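Local atomic coordinates of alanine racemase (Enterococcus faecalis, PDB entry 3E5P), a protein that belongs to the alanine racemase family, whose subunits join a TIM-type barrel to a beta-rich C-terminal domain and carry pyridoxal-5'-phosphate. Residues L247-E252 with V331-K336; R7-H12 with T281-Y286; W111-L116 with V152-S157. The protein carries 1 engineered substitution. All coordinates share one frame; numbering follows the deposited sequence.

From the N terminus, segment 7-12 comes first and waits longest for a partner: contact 2 closes only when the chain reaches 281-286. Within that long loop lies contact 3, a much shorter closure between 111-116 and 152-157 that pairs two helices on the eight-stranded barrel. Contact 1 opens at 247-252, before contact 2 has closed, and ends at 331-336, so these two cross. They also touch: the R10 N to T250 O distance is 2.7 Å, a probable hydrogen bond, and strands 10-13 and 247-252 are sheet neighbours. Together they tie the N-terminal segment into the C-terminal domain, about 50 Å, centre to centre, from contact 3.

Contact 1. Residues L247-E252 with V331-K336; sequences LRLTSE and VTLVGK
L249 and S251 carry the backbone pairing with V331-K336, whose first residues run antiparallel to them. S251 and V331 form an antiparallel hydrogen-bonded pair, S251 N to V331 O at 2.8 Å and V331 N to S251 O at 2.7 Å. At L249 the register slips by one residue. L249 O accepts from two consecutive amides, L333 N at 2.9 Å and V334 N at 3.2 Å, while L249 N reaches V334 O, also at 2.9 Å. L333 and V334 thus face one residue, which is a classic beta bulge. The V334 bond is nearly straight (171°) and uses a lone pair of L249 O; the L333 bond is more bent (139°).

Apolar packing follows the bulge. With CG anti to its backbone N (chi1 179°), L249 places that branch point 3.6 Å from L333 CD1, and its CB lies 3.7 Å from V334 CB. Branched aliphatic residues suit this buried face. At the far end V331 CG2 rests 3.6 Å from E252 CA. G335 adopts backbone angles that suit glycine, since a beta carbon would press on the preceding carbonyl oxygen. Here the chain turns a corner.

Strand 247-252 runs between 10-13 and 330-332 in the mixed sheet: R248 and T250 make backbone hydrogen bonds to H12 and R10, as T332 does to L300 of strand 298-301.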
ATOM      1  N   LEU C 247      -3.463   6.390 -15.703  1.00 26.68           N
ATOM      2  CA  LEU C 247      -3.710   6.703 -14.297  1.00 27.05           C
ATOM      3  C   LEU C 247      -3.567   8.176 -14.008  1.00 28.84           C
ATOM      4  O   LEU C 247      -2.610   8.797 -14.455  1.00 30.63           O
ATOM      5  CB  LEU C 247      -2.705   5.924 -13.438  1.00 26.08           C
ATOM      6  CG  LEU C 247      -2.621   5.933 -11.903  1.00 23.26           C
ATOM      7  CD1 LEU C 247      -2.671   7.355 -11.338  1.00 20.79           C
ATOM      8  CD2 LEU C 247      -3.738   5.092 -11.357  1.00 25.30           C
ATOM      9  N   ARG C 248      -4.519   8.731 -13.259  1.00 29.81           N
ATOM     10  CA  ARG C 248      -4.473  10.136 -12.849  1.00 28.60           C
ATOM     11  C   ARG C 248      -4.826  10.140 -11.377  1.00 27.36           C
ATOM     12  O   ARG C 248      -5.654   9.352 -10.943  1.00 27.47           O
ATOM     13  CB  ARG C 248      -5.476  10.991 -13.630  1.00 30.64           C
ATOM     14  CG  ARG C 248      -5.134  11.124 -15.104  1.00 34.66           C
ATOM     15  CD  ARG C 248      -6.083  12.055 -15.857  1.00 37.46           C
ATOM     16  NE  ARG C 248      -5.856  13.461 -15.536  1.00 39.09           N
ATOM     17  CZ  ARG C 248      -6.656  14.185 -14.764  1.00 39.30           C
ATOM     18  NH1 ARG C 248      -7.741  13.625 -14.236  1.00 40.14           N
ATOM     19  NH2 ARG C 248      -6.371  15.459 -14.517  1.00 36.66           N
ATOM     20  N   LEU C 249      -4.191  11.012 -10.603  1.00 26.97           N
ATOM     21  CA  LEU C 249      -4.450  11.073  -9.169  1.00 27.25           C
ATOM     22  C   LEU C 249      -4.861  12.485  -8.790  1.00 27.96           C
ATOM     23  O   LEU C 249      -4.084  13.430  -8.911  1.00 28.58           O
ATOM     24  CB  LEU C 249      -3.199  10.639  -8.405  1.00 27.27           C
ATOM     25  CG  LEU C 249      -3.195  10.640  -6.875  1.00 27.96           C
ATOM     26  CD1 LEU C 249      -4.394   9.904  -6.312  1.00 26.19           C
ATOM     27  CD2 LEU C 249      -1.907   9.990  -6.413  1.00 28.53           C
ATOM     28  N   THR C 250      -6.093  12.611  -8.317  1.00 27.87           N
ATOM     29  CA  THR C 250      -6.663  13.898  -7.970  1.00 28.28           C
ATOM     30  C   THR C 250      -7.078  14.050  -6.518  1.00 28.54           C
ATOM     31  O   THR C 250      -7.408  13.071  -5.851  1.00 30.70           O
ATOM     32  CB  THR C 250      -7.896  14.153  -8.861  1.00 27.29           C
ATOM     33  OG1 THR C 250      -7.457  14.408 -10.200  1.00 28.43           O
ATOM     34  CG2 THR C 250      -8.711  15.311  -8.363  1.00 29.70           C
ATOM     35  N   SER C 251      -7.053  15.289  -6.035  1.00 26.62           N
ATOM     36  CA  SER C 251      -7.479  15.603  -4.671  1.00 26.90           C
ATOM     37  C   SER C 251      -7.930  17.056  -4.640  1.00 28.44           C
ATOM     38  O   SER C 251      -8.191  17.638  -5.693  1.00 30.83           O
ATOM     39  CB  SER C 251      -6.355  15.383  -3.658  1.00 24.75           C
ATOM     40  OG  SER C 251      -6.880  15.358  -2.338  1.00 18.70           O
ATOM     41  N   GLU C 252      -8.018  17.649  -3.456  1.00 29.11           N
ATOM     42  CA  GLU C 252      -8.470  19.025  -3.367  1.00 31.60           C
ATOM     43  C   GLU C 252      -8.078  19.703  -2.062  1.00 32.17           C
ATOM     44  O   GLU C 252      -7.979  19.055  -1.024  1.00 33.32           O
ATOM     45  CB  GLU C 252      -9.996  19.071  -3.554  1.00 33.45           C
ATOM     46  CG  GLU C 252     -10.778  19.755  -2.430  1.00 38.04           C
ATOM     47  CD  GLU C 252     -12.285  19.865  -2.712  1.00 41.68           C
ATOM     48  OE1 GLU C 252     -12.994  20.500  -1.896  1.00 41.08           O
ATOM     49  OE2 GLU C 252     -12.763  19.317  -3.740  1.00 43.02           O
ATOM     50  N   VAL C 331      -6.594  19.596  -6.774  1.00 28.93           N
ATOM     51  CA  VAL C 331      -5.154  19.421  -6.700  1.00 27.46           C
ATOM     52  C   VAL C 331      -4.759  18.200  -7.513  1.00 25.43           C
ATOM     53  O   VAL C 331      -5.181  17.087  -7.205  1.00 24.65           O
ATOM     54  CB  VAL C 331      -4.694  19.214  -5.243  1.00 28.31           C
ATOM     55  CG1 VAL C 331      -3.171  19.214  -5.177  1.00 30.16           C
ATOM     56  CG2 VAL C 331      -5.286  20.309  -4.342  1.00 29.16           C
ATOM     57  N   THR C 332      -3.952  18.405  -8.552  1.00 24.03           N
ATOM     58  CA  THR C 332      -3.511  17.297  -9.396  1.00 24.89           C
ATOM     59  C   THR C 332      -2.183  16.734  -8.913  1.00 24.59           C
ATOM     60  O   THR C 332      -1.131  17.355  -9.079  1.00 23.39           O
ATOM     61  CB  THR C 332      -3.347  17.729 -10.881  1.00 24.46           C
ATOM     62  OG1 THR C 332      -4.621  18.093 -11.411  1.00 28.11           O
ATOM     63  CG2 THR C 332      -2.780  16.589 -11.725  1.00 23.25           C
ATOM     64  N   LEU C 333      -2.237  15.551  -8.320  1.00 25.09           N
ATOM     65  CA  LEU C 333      -1.033  14.907  -7.823  1.00 27.06           C
ATOM     66  C   LEU C 333      -0.280  14.247  -8.977  1.00 26.58           C
ATOM     67  O   LEU C 333       0.934  14.389  -9.110  1.00 25.19           O
ATOM     68  CB  LEU C 333      -1.418  13.882  -6.764  1.00 27.05           C
ATOM     69  CG  LEU C 333      -2.135  14.521  -5.566  1.00 26.59           C
ATOM     70  CD1 LEU C 333      -2.736  13.433  -4.687  1.00 30.21           C
ATOM     71  CD2 LEU C 333      -1.165  15.356  -4.762  1.00 26.08           C
ATOM     72  N   VAL C 334      -1.024  13.532  -9.812  1.00 27.54           N
ATOM     73  CA  VAL C 334      -0.482  12.847 -10.981  1.00 27.15           C
ATOM     74  C   VAL C 334      -1.430  13.184 -12.127  1.00 28.75           C
ATOM     75  O   VAL C 334      -2.644  13.049 -11.984  1.00 29.82           O
ATOM     76  CB  VAL C 334      -0.463  11.310 -10.776  1.00 26.44           C
ATOM     77  CG1 VAL C 334      -0.009  10.612 -12.060  1.00 24.61           C
ATOM     78  CG2 VAL C 334       0.450  10.951  -9.611  1.00 21.89           C
ATOM     79  N   GLY C 335      -0.883  13.622 -13.253  1.00 30.48           N
ATOM     80  CA  GLY C 335      -1.719  13.981 -14.386  1.00 32.58           C
ATOM     81  C   GLY C 335      -1.337  15.336 -14.954  1.00 33.61           C
ATOM     82  O   GLY C 335      -0.345  15.924 -14.527  1.00 34.12           O
ATOM     83  N   LYS C 336      -2.124  15.836 -15.906  1.00 33.60           N
ATOM     84  CA  LYS C 336      -1.845  17.130 -16.528  1.00 33.90           C
ATOM     85  C   LYS C 336      -2.786  18.214 -16.047  1.00 33.97           C
ATOM     86  O   LYS C 336      -3.916  17.931 -15.641  1.00 35.63           O
ATOM     87  CB  LYS C 336      -1.938  17.031 -18.055  1.00 35.02           C
ATOM     88  CG  LYS C 336      -1.175  15.853 -18.638  1.00 36.99           C
ATOM     89  CD  LYS C 336      -0.748  16.069 -20.088  1.00 36.26           C
ATOM     90  CE  LYS C 336      -1.902  15.990 -21.058  1.00 37.21           C
ATOM     91  NZ  LYS C 336      -1.405  16.042 -22.461  1.00 37.63           N
TER

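Contact 2. Residues R7-H12 with T281-Y286; sequences RPTRLH and TVPIGY. With PPI (propanoic acid), chain K.
R7 reaches P283 with almost its whole side chain. CB points toward the partner segment, but contact begins at CG, which lies 4.2 Å from P283 CB. Because CG stands anti to the backbone N (chi1 -170°), the chain runs out across the proline, and CD comes within 3.6 Å of P283 O. A bend at chi3 (59°) then swings the flat end across this oxygen: NE is 3.7 Å from P283 O, which sits over one face of the guanidinium, displaced from the middle of the group. That is an approach to a face, with the in-plane N-H groups directed elsewhere. At the tip NH2 makes a salt bridge to D288, whose other carboxylate oxygen receives G285 N, so a single acid steadies both segments. Arginine suits the place, having the length to pass the proline and still end in a charge.

The same carbonyl is gripped by T9, whose OG1 donates to P283 O; the modelled 2.5 Å is very short, and its exact length is doubtful. OG1 is also hydrogen-bonded to S251, and the methyl branch CG2 turns to I284 CD1. Beside them the rings of P8 and P283 meet at their CG atoms, 3.5 Å apart.

P283 is the centre of an inverse gamma turn, closed by a weak bond from I284 N to V282 O (3.0 Å). It bends the chain out of strand 277-282 toward Y286, beside the site holding propanoic acid.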
ATOM      1  N   ARG C   7     -14.534  11.468   0.533  1.00 35.84           N
ATOM      2  CA  ARG C   7     -13.342  12.293   0.599  1.00 35.24           C
ATOM      3  C   ARG C   7     -12.955  12.685  -0.831  1.00 33.57           C
ATOM      4  O   ARG C   7     -12.994  11.859  -1.741  1.00 33.03           O
ATOM      5  CB  ARG C   7     -12.220  11.514   1.269  1.00 35.72           C
ATOM      6  CG  ARG C   7     -11.025  12.362   1.599  1.00 35.83           C
ATOM      7  CD  ARG C   7      -9.892  11.504   2.084  1.00 35.51           C
ATOM      8  NE  ARG C   7      -9.512  10.523   1.080  1.00 32.49           N
ATOM      9  CZ  ARG C   7      -8.539   9.641   1.252  1.00 33.83           C
ATOM     10  NH1 ARG C   7      -7.867   9.643   2.394  1.00 32.04           N
ATOM     11  NH2 ARG C   7      -8.239   8.764   0.294  1.00 35.69           N
ATOM     12  N   PRO C   8     -12.569  13.953  -1.045  1.00 32.53           N
ATOM     13  CA  PRO C   8     -12.188  14.454  -2.373  1.00 31.63           C
ATOM     14  C   PRO C   8     -11.046  13.760  -3.130  1.00 31.51           C
ATOM     15  O   PRO C   8     -10.920  13.926  -4.345  1.00 33.96           O
ATOM     16  CB  PRO C   8     -11.908  15.931  -2.110  1.00 30.30           C
ATOM     17  CG  PRO C   8     -11.409  15.931  -0.702  1.00 31.82           C
ATOM     18  CD  PRO C   8     -12.370  14.993  -0.021  1.00 31.74           C
ATOM     19  N   THR C   9     -10.222  12.985  -2.432  1.00 29.24           N
ATOM     20  CA  THR C   9      -9.110  12.285  -3.079  1.00 27.03           C
ATOM     21  C   THR C   9      -9.620  11.173  -3.998  1.00 27.38           C
ATOM     22  O   THR C   9     -10.476  10.377  -3.600  1.00 27.02           O
ATOM     23  CB  THR C   9      -8.213  11.675  -2.043  1.00 26.56           C
ATOM     24  OG1 THR C   9      -7.865  12.678  -1.091  1.00 23.42           O
ATOM     25  CG2 THR C   9      -6.968  11.126  -2.681  1.00 28.24           C
ATOM     26  N   ARG C  10      -9.086  11.089  -5.214  1.00 25.92           N
ATOM     27  CA  ARG C  10      -9.578  10.076  -6.146  1.00 24.08           C
ATOM     28  C   ARG C  10      -8.585   9.649  -7.234  1.00 23.73           C
ATOM     29  O   ARG C  10      -7.759  10.447  -7.682  1.00 24.10           O
ATOM     30  CB  ARG C  10     -10.862  10.599  -6.798  1.00 22.03           C
ATOM     31  CG  ARG C  10     -11.762   9.524  -7.358  1.00 24.89           C
ATOM     32  CD  ARG C  10     -13.183   9.634  -6.795  1.00 21.50           C
ATOM     33  NE  ARG C  10     -13.183   9.766  -5.345  1.00 23.75           N
ATOM     34  CZ  ARG C  10     -14.274   9.954  -4.613  1.00 24.81           C
ATOM     35  NH1 ARG C  10     -15.459  10.028  -5.193  1.00 24.35           N
ATOM     36  NH2 ARG C  10     -14.178  10.090  -3.303  1.00 28.38           N
ATOM     37  N   LEU C  11      -8.680   8.384  -7.646  1.00 23.61           N
ATOM     38  CA  LEU C  11      -7.839   7.809  -8.694  1.00 24.60           C
ATOM     39  C   LEU C  11      -8.680   7.630  -9.962  1.00 24.64           C
ATOM     40  O   LEU C  11      -9.628   6.854  -9.971  1.00 25.40           O
ATOM     41  CB  LEU C  11      -7.300   6.437  -8.258  1.00 25.98           C
ATOM     42  CG  LEU C  11      -6.007   6.306  -7.437  1.00 26.28           C
ATOM     43  CD1 LEU C  11      -5.966   4.964  -6.759  1.00 22.94           C
ATOM     44  CD2 LEU C  11      -4.797   6.468  -8.333  1.00 26.82           C
ATOM     45  N   HIS C  12      -8.349   8.340 -11.032  1.00 25.66           N
ATOM     46  CA  HIS C  12      -9.113   8.193 -12.271  1.00 29.06           C
ATOM     47  C   HIS C  12      -8.385   7.298 -13.264  1.00 28.55           C
ATOM     48  O   HIS C  12      -7.245   7.581 -13.655  1.00 28.86           O
ATOM     49  CB  HIS C  12      -9.356   9.552 -12.925  1.00 31.69           C
ATOM     50  CG  HIS C  12      -9.961  10.566 -12.008  1.00 34.75           C
ATOM     51  ND1 HIS C  12      -9.203  11.352 -11.164  1.00 34.81           N
ATOM     52  CD2 HIS C  12     -11.252  10.916 -11.797  1.00 34.35           C
ATOM     53  CE1 HIS C  12     -10.002  12.147 -10.474  1.00 35.99           C
ATOM     54  NE2 HIS C  12     -11.251  11.903 -10.839  1.00 38.05           N
ATOM     55  N   THR C 281      -4.036  22.578   2.845  1.00 26.44           N
ATOM     56  CA  THR C 281      -4.067  21.201   3.328  1.00 26.13           C
ATOM     57  C   THR C 281      -4.722  20.266   2.320  1.00 27.17           C
ATOM     58  O   THR C 281      -5.843  20.500   1.869  1.00 28.85           O
ATOM     59  CB  THR C 281      -4.824  21.101   4.655  1.00 26.03           C
ATOM     60  OG1 THR C 281      -4.079  21.783   5.668  1.00 28.76           O
ATOM     61  CG2 THR C 281      -5.016  19.647   5.059  1.00 27.42           C
ATOM     62  N   VAL C 282      -4.017  19.195   1.983  1.00 27.30           N
ATOM     63  CA  VAL C 282      -4.507  18.227   1.023  1.00 25.90           C
ATOM     64  C   VAL C 282      -4.807  16.919   1.736  1.00 27.16           C
ATOM     65  O   VAL C 282      -3.962  16.407   2.464  1.00 27.39           O
ATOM     66  CB  VAL C 282      -3.463  17.989  -0.047  1.00 25.19           C
ATOM     67  CG1 VAL C 282      -4.034  17.085  -1.128  1.00 23.85           C
ATOM     68  CG2 VAL C 282      -3.003  19.324  -0.615  1.00 22.50           C
ATOM     69  N   PRO C 283      -6.013  16.353   1.520  1.00 26.70           N
ATOM     70  CA  PRO C 283      -6.461  15.097   2.139  1.00 25.55           C
ATOM     71  C   PRO C 283      -5.951  13.772   1.538  1.00 26.00           C
ATOM     72  O   PRO C 283      -6.742  12.933   1.102  1.00 25.06           O
ATOM     73  CB  PRO C 283      -7.981  15.215   2.073  1.00 25.07           C
ATOM     74  CG  PRO C 283      -8.177  15.883   0.734  1.00 25.03           C
ATOM     75  CD  PRO C 283      -7.085  16.944   0.693  1.00 24.95           C
ATOM     76  N   ILE C 284      -4.631  13.604   1.512  1.00 24.53           N
ATOM     77  CA  ILE C 284      -3.987  12.376   1.034  1.00 22.10           C
ATOM     78  C   ILE C 284      -2.692  12.273   1.831  1.00 22.80           C
ATOM     79  O   ILE C 284      -1.974  13.272   1.988  1.00 21.63           O
ATOM     80  CB  ILE C 284      -3.641  12.420  -0.468  1.00 21.05           C
ATOM     81  CG1 ILE C 284      -3.093  11.057  -0.907  1.00 18.51           C
ATOM     82  CG2 ILE C 284      -2.587  13.491  -0.733  1.00 23.14           C
ATOM     83  CD1 ILE C 284      -3.002  10.877  -2.414  1.00 14.69           C
ATOM     84  N   GLY C 285      -2.410  11.082   2.355  1.00 19.12           N
ATOM     85  CA  GLY C 285      -1.203  10.885   3.139  1.00 19.25           C
ATOM     86  C   GLY C 285      -0.475   9.619   2.739  1.00 20.71           C
ATOM     87  O   GLY C 285      -0.816   8.995   1.737  1.00 22.43           O
ATOM     88  N   TYR C 286       0.525   9.214   3.510  1.00 19.77           N
ATOM     89  CA  TYR C 286       1.238   8.005   3.143  1.00 21.67           C
ATOM     90  C   TYR C 286       0.385   6.747   3.262  1.00 22.15           C
ATOM     91  O   TYR C 286       0.529   5.844   2.451  1.00 24.18           O
ATOM     92  CB  TYR C 286       2.564   7.878   3.918  1.00 21.09           C
ATOM     93  CG  TYR C 286       2.495   7.970   5.419  1.00 19.54           C
ATOM     94  CD1 TYR C 286       2.080   6.880   6.178  1.00 20.05           C
ATOM     95  CD2 TYR C 286       2.881   9.143   6.085  1.00 20.09           C
ATOM     96  CE1 TYR C 286       2.045   6.942   7.568  1.00 18.97           C
ATOM     97  CE2 TYR C 286       2.851   9.226   7.476  1.00 19.86           C
ATOM     98  CZ  TYR C 286       2.426   8.117   8.215  1.00 21.30           C
ATOM     99  OH  TYR C 286       2.330   8.184   9.586  1.00 21.34           O
TER
HETATM  100  C1  PPI K 400       1.400  10.803  11.059  1.00 57.19           C
HETATM  101  C2  PPI K 400       2.901  10.576  10.952  1.00 55.19           C
HETATM  102  C3  PPI K 400       3.633  10.596  12.289  1.00 53.37           C
HETATM  103  O1  PPI K 400       0.696   9.981  11.694  1.00 55.68           O
HETATM  104  O2  PPI K 400       0.910  11.806  10.497  1.00 59.44           O

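Contact 3. Residues W111-L116 with V152-S157; sequences WLEAAL and VRFVQS
F154 reaches across to helix 109-116 and puts the far end of its ring among L112, E113 and L116. Its CE1 is 4.0 Å from L112 CB, while on the other side of CZ, CE2 meets E113 CG at 3.8 Å. CZ, the leading atom, touches L116 CD1 at 3.8 Å and comes equally near the backbone at E113 CA. A long flat residue suits this place, since it bridges two helices whose local axes come no closer than 10.9 Å. The extension follows from chi1 of 175°, which carries CG away from the backbone N and out toward the facing helix.

Next to the ring is a second, smaller meeting: L112 CD1 packs on V155 CG2 at 3.8 Å, the two side chains crossing at a slant. Leucine and valine fit this more buried side, whereas E113, an exposed residue, meets the ring through CA and CG rather than its carboxylate.

Behind this first shell, H158 meets the F154 ring with planes about 55° apart and also touches L116. F161 packs against F154 as well. The helix 146-156 ends here, where S157 OG bonds to R153 O at 2.6 Å.

The two helices run nearly parallel (10°) on the outside of the barrel, with L112 seated on V106 of strand 103-106 and V155 on V129 and W163 of strands 127-132 and 161-167.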
ATOM      1  N   TRP C 111       6.495 -31.299  -8.157  1.00 35.99           N
ATOM      2  CA  TRP C 111       5.134 -30.779  -8.114  1.00 33.64           C
ATOM      3  C   TRP C 111       4.215 -31.577  -9.029  1.00 32.52           C
ATOM      4  O   TRP C 111       3.073 -31.867  -8.663  1.00 31.92           O
ATOM      5  CB  TRP C 111       5.116 -29.308  -8.543  1.00 32.28           C
ATOM      6  CG  TRP C 111       3.797 -28.613  -8.278  1.00 30.16           C
ATOM      7  CD1 TRP C 111       3.429 -27.970  -7.133  1.00 30.43           C
ATOM      8  CD2 TRP C 111       2.672 -28.529  -9.161  1.00 27.45           C
ATOM      9  NE1 TRP C 111       2.149 -27.493  -7.245  1.00 27.68           N
ATOM     10  CE2 TRP C 111       1.660 -27.821  -8.482  1.00 26.28           C
ATOM     11  CE3 TRP C 111       2.422 -28.988 -10.458  1.00 26.48           C
ATOM     12  CZ2 TRP C 111       0.413 -27.555  -9.055  1.00 25.27           C
ATOM     13  CZ3 TRP C 111       1.185 -28.726 -11.031  1.00 25.27           C
ATOM     14  CH2 TRP C 111       0.194 -28.011 -10.326  1.00 25.61           C
ATOM     15  N   LEU C 112       4.718 -31.909 -10.219  1.00 31.58           N
ATOM     16  CA  LEU C 112       3.965 -32.668 -11.215  1.00 32.43           C
ATOM     17  C   LEU C 112       3.695 -34.107 -10.767  1.00 35.30           C
ATOM     18  O   LEU C 112       2.593 -34.624 -10.949  1.00 34.52           O
ATOM     19  CB  LEU C 112       4.717 -32.678 -12.552  1.00 29.74           C
ATOM     20  CG  LEU C 112       4.748 -31.398 -13.399  1.00 29.54           C
ATOM     21  CD1 LEU C 112       5.798 -31.517 -14.486  1.00 25.35           C
ATOM     22  CD2 LEU C 112       3.391 -31.153 -14.017  1.00 28.41           C
ATOM     23  N   GLU C 113       4.702 -34.752 -10.182  1.00 38.05           N
ATOM     24  CA  GLU C 113       4.553 -36.129  -9.711  1.00 40.68           C
ATOM     25  C   GLU C 113       3.504 -36.207  -8.611  1.00 41.77           C
ATOM     26  O   GLU C 113       2.689 -37.126  -8.586  1.00 42.36           O
ATOM     27  CB  GLU C 113       5.878 -36.667  -9.174  1.00 41.45           C
ATOM     28  CG  GLU C 113       7.009 -36.666 -10.178  1.00 43.97           C
ATOM     29  CD  GLU C 113       8.293 -37.187  -9.579  1.00 46.34           C
ATOM     30  OE1 GLU C 113       8.624 -36.756  -8.455  1.00 48.04           O
ATOM     31  OE2 GLU C 113       8.973 -38.018 -10.224  1.00 48.26           O
ATOM     32  N   ALA C 114       3.533 -35.238  -7.698  1.00 43.32           N
ATOM     33  CA  ALA C 114       2.575 -35.201  -6.598  1.00 45.04           C
ATOM     34  C   ALA C 114       1.228 -34.723  -7.114  1.00 45.14           C
ATOM     35  O   ALA C 114       0.182 -35.145  -6.630  1.00 45.36           O
ATOM     36  CB  ALA C 114       3.075 -34.279  -5.490  1.00 45.02           C
ATOM     37  N   ALA C 115       1.265 -33.843  -8.109  1.00 45.56           N
ATOM     38  CA  ALA C 115       0.046 -33.311  -8.702  1.00 47.13           C
ATOM     39  C   ALA C 115      -0.714 -34.432  -9.398  1.00 47.89           C
ATOM     40  O   ALA C 115      -1.939 -34.442  -9.404  1.00 48.86           O
ATOM     41  CB  ALA C 115       0.385 -32.208  -9.698  1.00 47.19           C
ATOM     42  N   LEU C 116       0.020 -35.372  -9.985  1.00 49.43           N
ATOM     43  CA  LEU C 116      -0.592 -36.500 -10.681  1.00 51.68           C
ATOM     44  C   LEU C 116      -1.578 -37.189  -9.747  1.00 52.92           C
ATOM     45  O   LEU C 116      -2.724 -37.438 -10.116  1.00 53.42           O
ATOM     46  CB  LEU C 116       0.475 -37.501 -11.125  1.00 51.25           C
ATOM     47  CG  LEU C 116       0.244 -38.154 -12.487  1.00 50.14           C
ATOM     48  CD1 LEU C 116       1.378 -39.120 -12.772  1.00 50.31           C
ATOM     49  CD2 LEU C 116      -1.092 -38.862 -12.511  1.00 49.42           C
ATOM     50  N   VAL C 152       8.564 -32.221 -19.626  1.00 49.63           N
ATOM     51  CA  VAL C 152       7.607 -32.291 -20.713  1.00 49.65           C
ATOM     52  C   VAL C 152       7.115 -33.712 -20.976  1.00 50.14           C
ATOM     53  O   VAL C 152       5.919 -33.981 -20.881  1.00 51.15           O
ATOM     54  CB  VAL C 152       8.206 -31.712 -22.013  1.00 49.91           C
ATOM     55  CG1 VAL C 152       9.622 -32.194 -22.191  1.00 50.42           C
ATOM     56  CG2 VAL C 152       7.379 -32.141 -23.210  1.00 50.77           C
ATOM     57  N   ARG C 153       8.029 -34.625 -21.292  1.00 50.72           N
ATOM     58  CA  ARG C 153       7.637 -36.003 -21.584  1.00 51.37           C
ATOM     59  C   ARG C 153       6.785 -36.601 -20.464  1.00 50.43           C
ATOM     60  O   ARG C 153       5.879 -37.396 -20.719  1.00 49.84           O
ATOM     61  CB  ARG C 153       8.868 -36.877 -21.841  1.00 53.49           C
ATOM     62  CG  ARG C 153       9.632 -37.282 -20.599  1.00 56.66           C
ATOM     63  CD  ARG C 153      10.891 -38.089 -20.947  1.00 60.02           C
ATOM     64  NE  ARG C 153      10.616 -39.268 -21.772  1.00 62.66           N
ATOM     65  CZ  ARG C 153      10.628 -39.279 -23.103  1.00 64.88           C
ATOM     66  NH1 ARG C 153      10.908 -38.171 -23.778  1.00 64.89           N
ATOM     67  NH2 ARG C 153      10.362 -40.401 -23.764  1.00 65.57           N
ATOM     68  N   PHE C 154       7.077 -36.217 -19.227  1.00 49.11           N
ATOM     69  CA  PHE C 154       6.306 -36.700 -18.092  1.00 48.94           C
ATOM     70  C   PHE C 154       4.899 -36.119 -18.200  1.00 48.71           C
ATOM     71  O   PHE C 154       3.914 -36.810 -17.960  1.00 48.77           O
ATOM     72  CB  PHE C 154       6.962 -36.263 -16.773  1.00 49.11           C
ATOM     73  CG  PHE C 154       6.163 -36.623 -15.541  1.00 48.37           C
ATOM     74  CD1 PHE C 154       4.983 -35.953 -15.231  1.00 48.22           C
ATOM     75  CD2 PHE C 154       6.585 -37.646 -14.699  1.00 48.49           C
ATOM     76  CE1 PHE C 154       4.235 -36.294 -14.106  1.00 47.52           C
ATOM     77  CE2 PHE C 154       5.840 -37.992 -13.571  1.00 47.90           C
ATOM     78  CZ  PHE C 154       4.664 -37.313 -13.280  1.00 47.68           C
ATOM     79  N   VAL C 155       4.814 -34.844 -18.566  1.00 48.61           N
ATOM     80  CA  VAL C 155       3.529 -34.168 -18.703  1.00 49.61           C
ATOM     81  C   VAL C 155       2.668 -34.820 -19.777  1.00 49.66           C
ATOM     82  O   VAL C 155       1.439 -34.854 -19.668  1.00 49.63           O
ATOM     83  CB  VAL C 155       3.713 -32.663 -19.059  1.00 49.39           C
ATOM     84  CG1 VAL C 155       2.416 -32.095 -19.607  1.00 49.58           C
ATOM     85  CG2 VAL C 155       4.125 -31.876 -17.824  1.00 49.05           C
ATOM     86  N   GLN C 156       3.316 -35.333 -20.815  1.00 49.56           N
ATOM     87  CA  GLN C 156       2.587 -35.974 -21.900  1.00 49.24           C
ATOM     88  C   GLN C 156       2.317 -37.444 -21.607  1.00 48.71           C
ATOM     89  O   GLN C 156       1.458 -38.062 -22.236  1.00 48.43           O
ATOM     90  CB  GLN C 156       3.358 -35.821 -23.206  1.00 49.27           C
ATOM     91  CG  GLN C 156       3.480 -34.373 -23.645  1.00 49.37           C
ATOM     92  CD  GLN C 156       4.230 -34.218 -24.945  1.00 49.47           C
ATOM     93  OE1 GLN C 156       5.385 -34.636 -25.062  1.00 47.54           O
ATOM     94  NE2 GLN C 156       3.577 -33.616 -25.937  1.00 49.58           N
ATOM     95  N   SER C 157       3.046 -37.994 -20.642  1.00 47.31           N
ATOM     96  CA  SER C 157       2.874 -39.386 -20.257  1.00 46.80           C
ATOM     97  C   SER C 157       1.621 -39.547 -19.411  1.00 46.46           C
ATOM     98  O   SER C 157       1.367 -40.626 -18.883  1.00 45.74           O
ATOM     99  CB  SER C 157       4.079 -39.871 -19.446  1.00 46.95           C
ATOM    100  OG  SER C 157       5.263 -39.878 -20.218  1.00 47.71           O
TER